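Local coordinates for superantigen-like protein SSL10 (Staphylococcus aureus subsp. aureus, PDB 6LWT), which probably inhibits classical-pathway complement activation by binding the Fc region of human IgG, and plasma clotting by binding prothrombin, at residues Y124-E129 against K190-I195; I49-L54 against V73-E78; N108-K113 against A117-Y122; H143-E146 against L150-T153; K60-Q65 against G184-S189. One frame throughout, in Å; residues are numbered along the deposited sequence.

Contact 1: Y124-E129 against K190-I195; sequences YYIKKE and KQIKDI
Ile126 and Ile192 meet end to end: CD1 of Ile126 lies 3.6 Å from CD1 of Ile192, with the two side chains crossing at about a right angle. Each keeps CG1 beside its backbone N (chi1 -62° for Ile126, -55° for Ile192), and the extended second torsion carries CD1 out to its partner. Beside this pair, CD1 of Ile195 approaches the Tyr124 ring obliquely, 4.1 Å from CD2 of Tyr124. At the other end of the contact the link is polar: a water donates to Glu129 O at 2.8 Å and accepts from Lys190 N at 3.0 Å. The next shell closes in on these methyls. Helix 133-148 lays Leu136 on Ile192 and Leu140 on both Tyr124 and Ile195, while Leu107 of strand 106-110 touches Tyr124 and Ile195. Lys193 and Asp194 form a classic beta bulge opposite Ser163. The loop 124-129 lies along the helix-and-sheet core of the beta-grasp domain, and Lys128 NZ reaches out of it in salt bridges to Glu135 and Asp72. With no direct hydrogen bond between the segments, their union rests on apolar contact of three isoleucines and a tyrosine ring, and on one bridging water.

Contact 2: I49-L54 against V73-E78; sequences IKIQVL and VFFVQE
Ile51 presents two methyls to the ring of Phe75. CG2 of Ile51 stands 3.9 Å from CD2 of Phe75, and CD1 of Ile51 is 4.1 Å from CE2 of the same ring, an oblique approach in which both branches share the CD2-CE2 side. The second torsion of Ile51 (chi2 -60°) folds CD1 back between CA and CG2, and from there it reaches CE2 of Phe75. The second apolar contact is looser: CG2 of Val53 faces CG1 of Val73 at 4.5 Å. Backbone bonding across the contact is absent, with the CA atoms of Val53 and Phe75, the nearest pair, 8.3 Å apart. Instead both strands bond to strand 85-93, 49-54 in parallel and 71-76 antiparallel, so the side chains meet across the inside of the curled OB-fold sheet. Phe44 of strand 41-46 also lies on Ile51 and Val53, and Met29 of strand 26-30 on Val73 and Phe75. Some polar groups bond elsewhere: Gln52 OE1 accepts from Arg43 NE, and Glu78 forms a salt bridge with Lys177. Between these two segments the contact is apolar, without directional bonds; their spacing is set by the strand 85-93 that both pair with.

Contact 3: N108-K113 against A117-Y122; sequences NISKEK and AFVKGY
Tyr122 carries its ring between the backbone N and the carbonyl carbon (chi1 53°), which brings the phenol end back to Ile109, whose CG1 is 3.8 Å from Tyr122 OH. Glu112, its CG beside the backbone N and its chain bent at the second torsion, curls its carboxylate toward Phe118: OE1 of Glu112 lies 3.7 Å from CD2 of Phe118, with the carboxylate and ring planes 84° apart. These pairs belong to the beta hairpin of strands 106-110 and 120-123, at one edge of the beta-grasp sheet. Ile109 and Lys120 form an antiparallel hydrogen-bonded pair, Ile109 N to Lys120 O at 2.9 Å (164° at the hydrogen) and Lys120 N to Ile109 O at 3.2 Å. Asn108 and Gly121 form a non-hydrogen-bonded pair, and the Asn108 side chain crosses Val119, with ND2 of Asn108 3.6 Å from CG1 of Val119. Where the strands part, two waters take over. Phe118 O accepts from both: one, 2.6 Å from Phe118 O, accepts in turn from Ser110 OG; the other, at 2.8 Å, accepts from Lys111 N and donates to Glu112 OE1. Outside the hairpin, Tyr122 OH bonds Tyr148 OH and its ring makes a cation-pi contact with Lys147.

Contact 4: H143-E146 against L150-T153; sequences HLIE and LYKT
Leu144 O accepts a hydrogen bond from Leu150 N at 3.2 Å, nearly straight at the hydrogen (168°) although the donor stands above the carbonyl plane, 40° out of it. The donor lies six residues on, not the four of a regular helical turn, so this bond ties the chain leaving helix 133-148 back to its last turns. Side chains close up beside it. Leu150 points CG away from its own backbone N (chi1 177°), and its CD2 comes obliquely to CB of Leu144 at 3.9 Å. Ile145 runs alongside the Leu150 carbonyl, with CG1 of Ile145 only 3.2 Å from Leu150 O, a tight fit. Beyond, CD1 of Ile145 touches the Tyr151 ring obliquely at CD2, 3.9 Å away. The Leu150 side chain lies over the ring's face: CG of Leu150 sits 3.6 Å above the Tyr151 ring plane, over its centre. The Tyr151 hydroxyl is held by bonds to Leu174 O and Arg141 NH2. The segment leaving the helix is packed between helix 14-22 and the end of helix 133-148: Tyr19, Tyr22 and Leu18 of the former lie against Ile145 and Tyr151, while Ile109 of strand 106-110 packs on Leu144.

Contact 5: K60-Q65 against G184-S189; sequences KSKFQQ and GEVIES
Lys62 reaches across to Gly184 and Val186 with its amino end, its side chain crossing that of Val186 obliquely. CG of Lys62 starts beside the backbone N, opposite the carbonyl carbon, and the chain runs straight through its second torsion before bending at the third (chi3 -71°). The bend sets NZ of Lys62 3.3 Å from Gly184 O, a weak hydrogen bond, and 3.8 Å from CG2 of Val186. The valine offers this methyl because CG2 lies on the side of its backbone N, with CG1 turned opposite (chi1 176°). Behind Lys62 the chain is turned over itself by a bond from Phe63 N to Lys60 O at 3.1 Å. Asp59 OD1 lies near NZ of Lys62 as a long, weak ion pair, and Gln94 touches the lysine side chain. Val186, on the strand 186-188 that pairs antiparallel with 130-132, also packs on Lys130 and, across the domain boundary, on Ile93 of strand 85-93. The contact joins a loop of the OB-fold domain to the beta-grasp domain. Between these two segments, with a single weak bond and one methyl contact, the link is slight; Gly184 O and, more distantly, Asp59 may temper the lysine's charge.

How the contacts relate
Contacts 1, 3 and 4 belong to the beta-grasp domain, contact 2 to the OB-fold domain, and contact 5 spans the two. Contacts 1 and 3 are joined within one sheet, where Asn108 N lies 2.8 Å from Ile195 O, a probable hydrogen bond. Contacts 3 and 4 meet through Ile109 CD1 and Leu144 CD2, 4.0 Å apart, between hairpin and helix. Contact 5 runs directly into contact 1: Ser189 OG is 2.7 Å from Lys128 O, again probably bonded. Contact 2 touches none of the others; its nearest atoms are about 5 Å from contact 1 and about 17 Å from contact 3, and the centres of contacts 2 and 3 are 34 Å apart.

Contact 1: Y124-E129 against K190-I195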
# COMPACT_ATOMS: atom_id res chain seq x y z
N TYR A 124 2.64 14.00 -6.90
CA TYR A 124 2.57 13.10 -5.76
C TYR A 124 3.93 12.44 -5.68
O TYR A 124 4.33 11.77 -6.62
CB TYR A 124 1.49 12.05 -5.95
CG TYR A 124 1.43 11.10 -4.79
CD1 TYR A 124 0.81 11.48 -3.60
CD2 TYR A 124 2.09 9.86 -4.84
CE1 TYR A 124 0.80 10.62 -2.50
CE2 TYR A 124 2.09 9.01 -3.75
CZ TYR A 124 1.44 9.38 -2.59
OH TYR A 124 1.45 8.52 -1.50
N TYR A 125 4.65 12.66 -4.58
CA TYR A 125 6.05 12.30 -4.50
C TYR A 125 6.25 10.90 -3.92
O TYR A 125 5.57 10.52 -2.97
CB TYR A 125 6.84 13.35 -3.69
CG TYR A 125 6.77 14.71 -4.33
CD1 TYR A 125 7.54 15.02 -5.45
CD2 TYR A 125 5.91 15.69 -3.83
CE1 TYR A 125 7.46 16.26 -6.05
CE2 TYR A 125 5.82 16.94 -4.43
CZ TYR A 125 6.60 17.22 -5.54
OH TYR A 125 6.51 18.45 -6.14
N ILE A 126 7.15 10.15 -4.54
CA ILE A 126 7.57 8.84 -4.10
C ILE A 126 9.11 8.83 -4.03
O ILE A 126 9.77 9.00 -5.06
CB ILE A 126 7.09 7.76 -5.07
CG1 ILE A 126 5.55 7.76 -5.13
CG2 ILE A 126 7.59 6.40 -4.63
CD1 ILE A 126 4.98 6.91 -6.22
N LYS A 127 9.64 8.61 -2.82
CA LYS A 127 11.10 8.73 -2.57
C LYS A 127 11.85 7.44 -2.96
O LYS A 127 12.99 7.51 -3.43
CB LYS A 127 11.43 9.05 -1.10
CG LYS A 127 10.46 9.91 -0.31
CD LYS A 127 10.34 11.34 -0.82
CE LYS A 127 9.00 11.92 -0.41
NZ LYS A 127 9.01 13.40 -0.39
N LYS A 128 11.22 6.29 -2.79
CA LYS A 128 11.85 5.00 -3.07
C LYS A 128 11.96 4.70 -4.56
O LYS A 128 11.10 5.09 -5.35
CB LYS A 128 11.07 3.88 -2.40
CG LYS A 128 10.92 3.98 -0.90
CD LYS A 128 9.83 3.05 -0.40
CE LYS A 128 10.17 2.58 1.00
NZ LYS A 128 9.08 1.81 1.64
N GLU A 129 12.99 3.95 -4.93
CA GLU A 129 13.13 3.42 -6.29
C GLU A 129 12.05 2.40 -6.63
O GLU A 129 11.64 2.29 -7.78
CB GLU A 129 14.50 2.76 -6.46
CG GLU A 129 14.69 2.01 -7.78
CD GLU A 129 16.10 1.49 -8.00
OE1 GLU A 129 17.06 2.27 -7.79
OE2 GLU A 129 16.24 0.31 -8.40
N LYS A 190 9.67 5.07 -10.93
CA LYS A 190 9.89 5.94 -12.11
C LYS A 190 8.99 5.60 -13.31
O LYS A 190 8.85 6.41 -14.22
CB LYS A 190 11.36 5.83 -12.56
CG LYS A 190 11.71 4.50 -13.22
CD LYS A 190 13.06 4.51 -13.92
CE LYS A 190 13.67 3.14 -14.13
NZ LYS A 190 12.81 2.18 -14.87
N GLN A 191 8.43 4.39 -13.33
CA GLN A 191 7.48 3.98 -14.34
C GLN A 191 6.08 4.52 -14.16
O GLN A 191 5.31 4.48 -15.11
CB GLN A 191 7.46 2.44 -14.48
CG GLN A 191 8.75 1.89 -15.09
CD GLN A 191 9.10 2.56 -16.44
OE1 GLN A 191 8.48 2.28 -17.46
NE2 GLN A 191 10.10 3.45 -16.44
N ILE A 192 5.76 5.08 -13.00
CA ILE A 192 4.41 5.56 -12.76
C ILE A 192 4.23 6.86 -13.56
O ILE A 192 5.01 7.81 -13.41
CB ILE A 192 4.09 5.77 -11.28
CG1 ILE A 192 4.36 4.49 -10.47
CG2 ILE A 192 2.65 6.22 -11.09
CD1 ILE A 192 4.37 4.69 -8.98
N LYS A 193 3.22 6.88 -14.42
CA LYS A 193 2.94 8.03 -15.29
C LYS A 193 2.01 8.96 -14.56
O LYS A 193 2.32 10.13 -14.36
CB LYS A 193 2.32 7.55 -16.62
CG LYS A 193 1.97 8.66 -17.63
CD LYS A 193 1.09 8.15 -18.77
CE LYS A 193 1.87 7.82 -20.04
NZ LYS A 193 1.90 8.97 -21.01
N ASP A 194 0.85 8.45 -14.14
CA ASP A 194 -0.12 9.27 -13.44
C ASP A 194 -1.03 8.41 -12.58
O ASP A 194 -1.04 7.18 -12.72
CB ASP A 194 -0.94 10.14 -14.42
CG ASP A 194 -1.49 9.35 -15.58
OD1 ASP A 194 -2.21 8.38 -15.34
OD2 ASP A 194 -1.19 9.68 -16.75
N ILE A 195 -1.76 9.07 -11.69
CA ILE A 195 -2.67 8.45 -10.74
C ILE A 195 -3.99 9.22 -10.83
O ILE A 195 -4.04 10.40 -10.48
CB ILE A 195 -2.10 8.50 -9.31
CG1 ILE A 195 -0.70 7.83 -9.23
CG2 ILE A 195 -3.04 7.82 -8.35
CD1 ILE A 195 0.06 8.15 -7.97
O HOH W 1 12.19 3.77 -10.05

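Contact 2: I49-L54 against V73-E78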
# COMPACT_ATOMS: atom_id res chain seq x y z
N ILE A 49 10.03 -5.19 18.66
CA ILE A 49 8.66 -5.61 18.37
C ILE A 49 8.72 -6.84 17.47
O ILE A 49 9.42 -6.83 16.47
CB ILE A 49 7.87 -4.53 17.62
CG1 ILE A 49 7.85 -3.21 18.38
CG2 ILE A 49 6.43 -5.00 17.41
CD1 ILE A 49 7.59 -2.04 17.46
N LYS A 50 7.95 -7.86 17.83
CA LYS A 50 7.87 -9.09 17.05
C LYS A 50 6.96 -8.88 15.85
O LYS A 50 5.77 -8.66 16.03
CB LYS A 50 7.35 -10.24 17.91
CG LYS A 50 8.30 -10.61 19.03
CD LYS A 50 7.82 -11.81 19.84
CE LYS A 50 6.56 -11.49 20.62
NZ LYS A 50 6.30 -12.54 21.65
N ILE A 51 7.53 -8.97 14.64
CA ILE A 51 6.79 -8.78 13.39
C ILE A 51 6.77 -10.08 12.59
O ILE A 51 7.83 -10.67 12.36
CB ILE A 51 7.47 -7.71 12.51
CG1 ILE A 51 7.81 -6.44 13.30
CG2 ILE A 51 6.59 -7.39 11.30
CD1 ILE A 51 6.63 -5.75 13.91
N GLN A 52 5.58 -10.52 12.20
CA GLN A 52 5.40 -11.61 11.27
C GLN A 52 4.72 -11.10 10.00
O GLN A 52 3.64 -10.50 10.04
CB GLN A 52 4.55 -12.73 11.90
CG GLN A 52 4.23 -13.88 10.94
CD GLN A 52 3.82 -15.16 11.66
OE1 GLN A 52 4.47 -15.58 12.61
NE2 GLN A 52 2.76 -15.80 11.18
N VAL A 53 5.37 -11.37 8.87
CA VAL A 53 4.91 -10.95 7.56
C VAL A 53 4.42 -12.19 6.82
O VAL A 53 5.19 -13.15 6.68
CB VAL A 53 6.05 -10.33 6.72
CG1 VAL A 53 5.51 -9.78 5.41
CG2 VAL A 53 6.82 -9.28 7.54
N LEU A 54 3.16 -12.16 6.38
CA LEU A 54 2.61 -13.14 5.46
C LEU A 54 3.04 -12.79 4.04
O LEU A 54 2.82 -11.66 3.58
CB LEU A 54 1.09 -13.16 5.55
CG LEU A 54 0.33 -14.08 4.58
CD1 LEU A 54 0.58 -15.55 4.89
CD2 LEU A 54 -1.16 -13.78 4.62
N VAL A 73 10.62 -3.15 4.36
CA VAL A 73 9.30 -3.64 4.76
C VAL A 73 8.38 -2.47 5.06
O VAL A 73 8.72 -1.59 5.88
CB VAL A 73 9.38 -4.58 5.99
CG1 VAL A 73 8.01 -5.13 6.36
CG2 VAL A 73 10.31 -5.75 5.69
N PHE A 74 7.23 -2.43 4.38
CA PHE A 74 6.16 -1.50 4.71
C PHE A 74 5.13 -2.26 5.53
O PHE A 74 4.36 -3.07 5.00
CB PHE A 74 5.50 -0.87 3.49
CG PHE A 74 4.44 0.14 3.84
CD1 PHE A 74 4.81 1.37 4.38
CD2 PHE A 74 3.10 -0.12 3.66
CE1 PHE A 74 3.86 2.32 4.71
CE2 PHE A 74 2.13 0.82 4.01
CZ PHE A 74 2.51 2.05 4.53
N PHE A 75 5.15 -2.00 6.83
CA PHE A 75 4.29 -2.71 7.79
C PHE A 75 2.96 -1.99 7.93
O PHE A 75 2.94 -0.76 8.10
CB PHE A 75 5.02 -2.76 9.14
CG PHE A 75 4.15 -3.16 10.30
CD1 PHE A 75 3.42 -2.20 11.02
CD2 PHE A 75 4.07 -4.49 10.69
CE1 PHE A 75 2.61 -2.58 12.09
CE2 PHE A 75 3.28 -4.87 11.77
CZ PHE A 75 2.54 -3.92 12.46
N VAL A 76 1.86 -2.75 7.83
CA VAL A 76 0.53 -2.28 8.20
C VAL A 76 -0.06 -3.31 9.16
O VAL A 76 -0.14 -4.49 8.83
CB VAL A 76 -0.37 -2.11 6.95
CG1 VAL A 76 -1.80 -1.74 7.34
CG2 VAL A 76 0.23 -1.05 6.02
N GLN A 77 -0.50 -2.87 10.33
CA GLN A 77 -1.05 -3.82 11.31
C GLN A 77 -2.37 -4.43 10.86
O GLN A 77 -3.36 -3.73 10.67
CB GLN A 77 -1.24 -3.16 12.68
CG GLN A 77 -1.57 -4.20 13.75
CD GLN A 77 -1.57 -3.66 15.17
OE1 GLN A 77 -2.51 -3.92 15.93
NE2 GLN A 77 -0.53 -2.96 15.54
N GLU A 78 -2.38 -5.74 10.65
CA GLU A 78 -3.62 -6.49 10.47
C GLU A 78 -4.18 -6.94 11.82
O GLU A 78 -5.40 -6.97 12.02
CB GLU A 78 -3.39 -7.72 9.61
CG GLU A 78 -2.84 -7.42 8.23
CD GLU A 78 -3.80 -6.62 7.37
OE1 GLU A 78 -5.04 -6.74 7.52
OE2 GLU A 78 -3.29 -5.88 6.52

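Contact 3: N108-K113 against A117-Y122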
# COMPACT_ATOMS: atom_id res chain seq x y z
N ASN A 108 -4.27 13.17 -10.10
CA ASN A 108 -5.40 14.02 -10.44
C ASN A 108 -6.67 13.51 -9.78
O ASN A 108 -6.93 12.30 -9.79
CB ASN A 108 -5.52 14.32 -11.94
CG ASN A 108 -5.98 13.14 -12.79
OD1 ASN A 108 -5.18 12.48 -13.44
ND2 ASN A 108 -7.28 12.92 -12.84
N ILE A 109 -7.46 14.45 -9.24
CA ILE A 109 -8.62 14.13 -8.43
C ILE A 109 -9.87 14.73 -9.08
O ILE A 109 -9.90 15.94 -9.43
CB ILE A 109 -8.55 14.75 -7.00
CG1 ILE A 109 -7.15 14.71 -6.41
CG2 ILE A 109 -9.58 14.09 -6.07
CD1 ILE A 109 -6.64 13.33 -6.10
N SER A 110 -10.89 13.88 -9.22
CA SER A 110 -12.23 14.31 -9.60
C SER A 110 -13.14 13.99 -8.42
O SER A 110 -13.29 12.81 -8.06
CB SER A 110 -12.68 13.57 -10.84
OG SER A 110 -14.08 13.76 -11.00
N LYS A 111 -13.72 15.02 -7.80
CA LYS A 111 -14.52 14.84 -6.59
C LYS A 111 -15.79 15.69 -6.53
O LYS A 111 -16.27 15.95 -5.43
CB LYS A 111 -13.65 15.09 -5.36
CG LYS A 111 -13.03 16.49 -5.30
CD LYS A 111 -12.55 16.83 -3.90
CE LYS A 111 -11.65 18.05 -3.90
NZ LYS A 111 -12.41 19.32 -4.11
N GLU A 112 -16.33 16.11 -7.67
CA GLU A 112 -17.61 16.83 -7.71
C GLU A 112 -18.78 15.84 -7.76
O GLU A 112 -18.71 14.83 -8.45
CB GLU A 112 -17.70 17.76 -8.92
CG GLU A 112 -16.50 18.67 -9.14
CD GLU A 112 -16.06 19.43 -7.91
OE1 GLU A 112 -14.86 19.46 -7.64
OE2 GLU A 112 -16.91 19.99 -7.20
N LYS A 113 -19.85 16.13 -7.02
CA LYS A 113 -21.09 15.35 -7.17
C LYS A 113 -21.67 15.55 -8.59
O LYS A 113 -21.65 16.65 -9.14
CB LYS A 113 -22.13 15.76 -6.13
CG LYS A 113 -21.77 15.39 -4.70
CD LYS A 113 -22.95 15.62 -3.75
CE LYS A 113 -23.07 14.53 -2.69
NZ LYS A 113 -21.99 14.56 -1.66
N ALA A 117 -17.13 17.86 -14.47
CA ALA A 117 -15.86 17.23 -14.79
C ALA A 117 -14.64 18.00 -14.27
O ALA A 117 -13.53 17.72 -14.72
CB ALA A 117 -15.73 17.02 -16.30
N PHE A 118 -14.83 18.95 -13.35
CA PHE A 118 -13.70 19.69 -12.79
C PHE A 118 -12.66 18.73 -12.17
O PHE A 118 -13.02 17.83 -11.42
CB PHE A 118 -14.18 20.68 -11.73
CG PHE A 118 -13.09 21.47 -11.12
CD1 PHE A 118 -12.63 22.62 -11.74
CD2 PHE A 118 -12.49 21.07 -9.94
CE1 PHE A 118 -11.60 23.36 -11.19
CE2 PHE A 118 -11.44 21.80 -9.39
CZ PHE A 118 -11.00 22.95 -10.02
N VAL A 119 -11.39 18.91 -12.51
CA VAL A 119 -10.32 18.06 -12.02
C VAL A 119 -9.13 18.95 -11.64
O VAL A 119 -8.85 19.93 -12.33
CB VAL A 119 -9.87 17.01 -13.07
CG1 VAL A 119 -8.59 16.29 -12.66
CG2 VAL A 119 -10.97 15.99 -13.34
N LYS A 120 -8.44 18.60 -10.56
CA LYS A 120 -7.17 19.25 -10.22
C LYS A 120 -6.09 18.18 -10.18
O LYS A 120 -6.29 17.12 -9.56
CB LYS A 120 -7.29 19.97 -8.87
CG LYS A 120 -6.04 20.72 -8.46
CD LYS A 120 -6.16 21.40 -7.09
CE LYS A 120 -4.87 22.15 -6.78
NZ LYS A 120 -4.88 22.85 -5.46
N GLY A 121 -4.97 18.45 -10.85
CA GLY A 121 -3.82 17.57 -10.85
C GLY A 121 -2.63 18.21 -10.17
O GLY A 121 -2.40 19.41 -10.33
N TYR A 122 -1.86 17.42 -9.44
CA TYR A 122 -0.65 17.92 -8.77
C TYR A 122 0.34 16.78 -8.54
O TYR A 122 -0.05 15.60 -8.55
CB TYR A 122 -1.02 18.63 -7.46
CG TYR A 122 -1.87 17.81 -6.54
CD1 TYR A 122 -1.29 16.96 -5.58
CD2 TYR A 122 -3.25 17.87 -6.62
CE1 TYR A 122 -2.09 16.19 -4.73
CE2 TYR A 122 -4.06 17.11 -5.78
CZ TYR A 122 -3.48 16.27 -4.84
OH TYR A 122 -4.34 15.54 -4.04
O HOH W 2 -15.11 16.25 -11.08
O HOH W 3 -12.98 17.70 -8.64

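Contact 4: H143-E146 against L150-T153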
# COMPACT_ATOMS: atom_id res chain seq x y z
N HIS A 143 -3.69 9.77 2.18
CA HIS A 143 -3.73 11.09 1.53
C HIS A 143 -5.16 11.56 1.24
O HIS A 143 -5.52 12.69 1.57
CB HIS A 143 -2.88 11.08 0.25
CG HIS A 143 -2.81 12.39 -0.46
ND1 HIS A 143 -3.55 12.67 -1.59
CD2 HIS A 143 -2.10 13.52 -0.20
CE1 HIS A 143 -3.31 13.90 -1.99
NE2 HIS A 143 -2.42 14.44 -1.17
N LEU A 144 -5.99 10.68 0.67
CA LEU A 144 -7.35 11.03 0.34
C LEU A 144 -8.22 11.17 1.59
O LEU A 144 -9.14 11.99 1.61
CB LEU A 144 -7.97 10.01 -0.60
CG LEU A 144 -7.30 9.83 -1.97
CD1 LEU A 144 -7.94 8.64 -2.66
CD2 LEU A 144 -7.39 11.07 -2.82
N ILE A 145 -7.92 10.38 2.62
CA ILE A 145 -8.63 10.50 3.91
C ILE A 145 -8.34 11.87 4.53
O ILE A 145 -9.27 12.61 4.87
CB ILE A 145 -8.23 9.38 4.90
CG1 ILE A 145 -8.81 8.03 4.43
CG2 ILE A 145 -8.75 9.70 6.31
CD1 ILE A 145 -8.12 6.81 5.02
N GLU A 146 -7.06 12.19 4.64
CA GLU A 146 -6.61 13.42 5.27
C GLU A 146 -6.98 14.67 4.47
O GLU A 146 -7.38 15.67 5.06
CB GLU A 146 -5.10 13.41 5.52
CG GLU A 146 -4.68 12.38 6.55
CD GLU A 146 -3.18 12.23 6.68
OE1 GLU A 146 -2.41 13.00 6.06
OE2 GLU A 146 -2.76 11.34 7.45
N LEU A 150 -12.02 11.12 2.59
CA LEU A 150 -12.42 9.78 2.18
C LEU A 150 -12.72 8.93 3.41
O LEU A 150 -11.93 8.93 4.34
CB LEU A 150 -11.33 9.09 1.37
CG LEU A 150 -11.58 7.65 0.93
CD1 LEU A 150 -12.66 7.56 -0.13
CD2 LEU A 150 -10.27 7.07 0.40
N TYR A 151 -13.86 8.24 3.38
CA TYR A 151 -14.36 7.38 4.49
C TYR A 151 -14.74 8.13 5.78
O TYR A 151 -15.19 7.50 6.74
CB TYR A 151 -13.35 6.28 4.88
CG TYR A 151 -12.75 5.46 3.76
CD1 TYR A 151 -13.52 5.00 2.71
CD2 TYR A 151 -11.40 5.09 3.80
CE1 TYR A 151 -12.98 4.20 1.71
CE2 TYR A 151 -10.84 4.29 2.81
CZ TYR A 151 -11.64 3.85 1.77
OH TYR A 151 -11.13 3.06 0.77
N LYS A 152 -14.55 9.44 5.82
CA LYS A 152 -14.77 10.23 7.03
C LYS A 152 -15.97 11.11 6.79
O LYS A 152 -16.95 11.03 7.51
CB LYS A 152 -13.52 11.06 7.36
CG LYS A 152 -13.46 11.56 8.79
CD LYS A 152 -12.46 12.70 8.95
CE LYS A 152 -12.37 13.15 10.40
NZ LYS A 152 -11.51 12.24 11.21
N THR A 153 -15.90 11.96 5.77
CA THR A 153 -16.97 12.89 5.46
C THR A 153 -17.57 12.67 4.07
O THR A 153 -18.59 13.27 3.74
CB THR A 153 -16.45 14.34 5.61
OG1 THR A 153 -15.33 14.54 4.74
CG2 THR A 153 -16.02 14.61 7.08

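Contact 5: K60-Q65 against G184-S189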
# COMPACT_ATOMS: atom_id res chain seq x y z
N LYS A 60 5.81 -16.05 -4.00
CA LYS A 60 6.64 -17.18 -3.53
C LYS A 60 7.99 -17.30 -4.24
O LYS A 60 9.00 -17.60 -3.60
CB LYS A 60 5.88 -18.51 -3.62
CG LYS A 60 5.43 -18.95 -5.01
CD LYS A 60 4.71 -20.29 -4.96
CE LYS A 60 3.30 -20.20 -4.38
NZ LYS A 60 2.28 -19.80 -5.39
N SER A 61 7.99 -17.06 -5.55
CA SER A 61 9.21 -17.16 -6.38
C SER A 61 10.34 -16.23 -5.96
O SER A 61 11.52 -16.54 -6.19
CB SER A 61 8.88 -16.91 -7.85
OG SER A 61 8.36 -18.08 -8.43
N LYS A 62 10.01 -15.08 -5.37
CA LYS A 62 11.03 -14.14 -4.90
C LYS A 62 11.69 -14.60 -3.59
O LYS A 62 12.85 -14.26 -3.33
CB LYS A 62 10.44 -12.74 -4.75
CG LYS A 62 10.06 -12.12 -6.08
CD LYS A 62 9.42 -10.74 -5.93
CE LYS A 62 8.02 -10.86 -5.33
NZ LYS A 62 7.27 -9.58 -5.40
N PHE A 63 10.94 -15.36 -2.79
CA PHE A 63 11.38 -15.78 -1.46
C PHE A 63 11.61 -17.30 -1.40
O PHE A 63 10.79 -18.03 -0.88
CB PHE A 63 10.36 -15.30 -0.41
CG PHE A 63 10.18 -13.80 -0.40
CD1 PHE A 63 11.09 -12.98 0.24
CD2 PHE A 63 9.12 -13.21 -1.09
CE1 PHE A 63 10.95 -11.60 0.21
CE2 PHE A 63 8.98 -11.83 -1.12
CZ PHE A 63 9.90 -11.02 -0.47
N GLN A 64 12.75 -17.73 -1.92
CA GLN A 64 13.14 -19.15 -1.98
C GLN A 64 14.36 -19.49 -1.10
O GLN A 64 15.07 -20.47 -1.37
CB GLN A 64 13.46 -19.56 -3.43
CG GLN A 64 12.41 -19.21 -4.47
CD GLN A 64 12.80 -19.66 -5.88
OE1 GLN A 64 12.85 -18.86 -6.82
NE2 GLN A 64 13.07 -20.96 -6.03
N GLN A 65 14.61 -18.68 -0.06
CA GLN A 65 15.66 -18.99 0.91
C GLN A 65 15.14 -18.82 2.34
O GLN A 65 14.01 -18.39 2.54
CB GLN A 65 16.94 -18.17 0.64
CG GLN A 65 16.78 -16.66 0.59
CD GLN A 65 18.10 -15.89 0.43
OE1 GLN A 65 18.10 -14.66 0.37
NE2 GLN A 65 19.22 -16.60 0.36
N GLY A 184 1.98 -8.01 -2.33
CA GLY A 184 3.38 -8.25 -2.59
C GLY A 184 3.91 -7.68 -3.89
O GLY A 184 5.12 -7.56 -4.01
N GLU A 185 3.02 -7.36 -4.85
CA GLU A 185 3.36 -6.75 -6.16
C GLU A 185 4.30 -5.56 -5.99
O GLU A 185 3.99 -4.69 -5.19
CB GLU A 185 2.10 -6.19 -6.85
CG GLU A 185 1.23 -7.17 -7.63
CD GLU A 185 1.37 -7.07 -9.15
OE1 GLU A 185 0.85 -7.99 -9.81
OE2 GLU A 185 1.99 -6.13 -9.71
N VAL A 186 5.37 -5.49 -6.78
CA VAL A 186 6.37 -4.41 -6.67
C VAL A 186 6.31 -3.55 -7.91
O VAL A 186 6.30 -4.07 -9.02
CB VAL A 186 7.80 -4.96 -6.50
CG1 VAL A 186 8.83 -3.83 -6.48
CG2 VAL A 186 7.91 -5.80 -5.23
N ILE A 187 6.24 -2.23 -7.73
CA ILE A 187 6.16 -1.28 -8.83
C ILE A 187 7.45 -0.48 -8.84
O ILE A 187 7.92 -0.02 -7.80
CB ILE A 187 4.94 -0.34 -8.70
CG1 ILE A 187 3.63 -1.14 -8.65
CG2 ILE A 187 4.94 0.66 -9.86
CD1 ILE A 187 2.43 -0.32 -8.20
N GLU A 188 8.01 -0.30 -10.02
CA GLU A 188 9.16 0.56 -10.25
C GLU A 188 8.67 2.02 -10.28
O GLU A 188 7.94 2.41 -11.18
CB GLU A 188 9.80 0.16 -11.57
CG GLU A 188 11.10 0.88 -11.89
CD GLU A 188 12.36 0.16 -11.45
OE1 GLU A 188 13.45 0.69 -11.80
OE2 GLU A 188 12.29 -0.90 -10.78
N SER A 189 9.08 2.80 -9.30
CA SER A 189 8.48 4.12 -9.03
C SER A 189 8.55 5.11 -10.20
O SER A 189 7.63 5.88 -10.41
CB SER A 189 9.14 4.74 -7.80
OG SER A 189 8.95 3.95 -6.62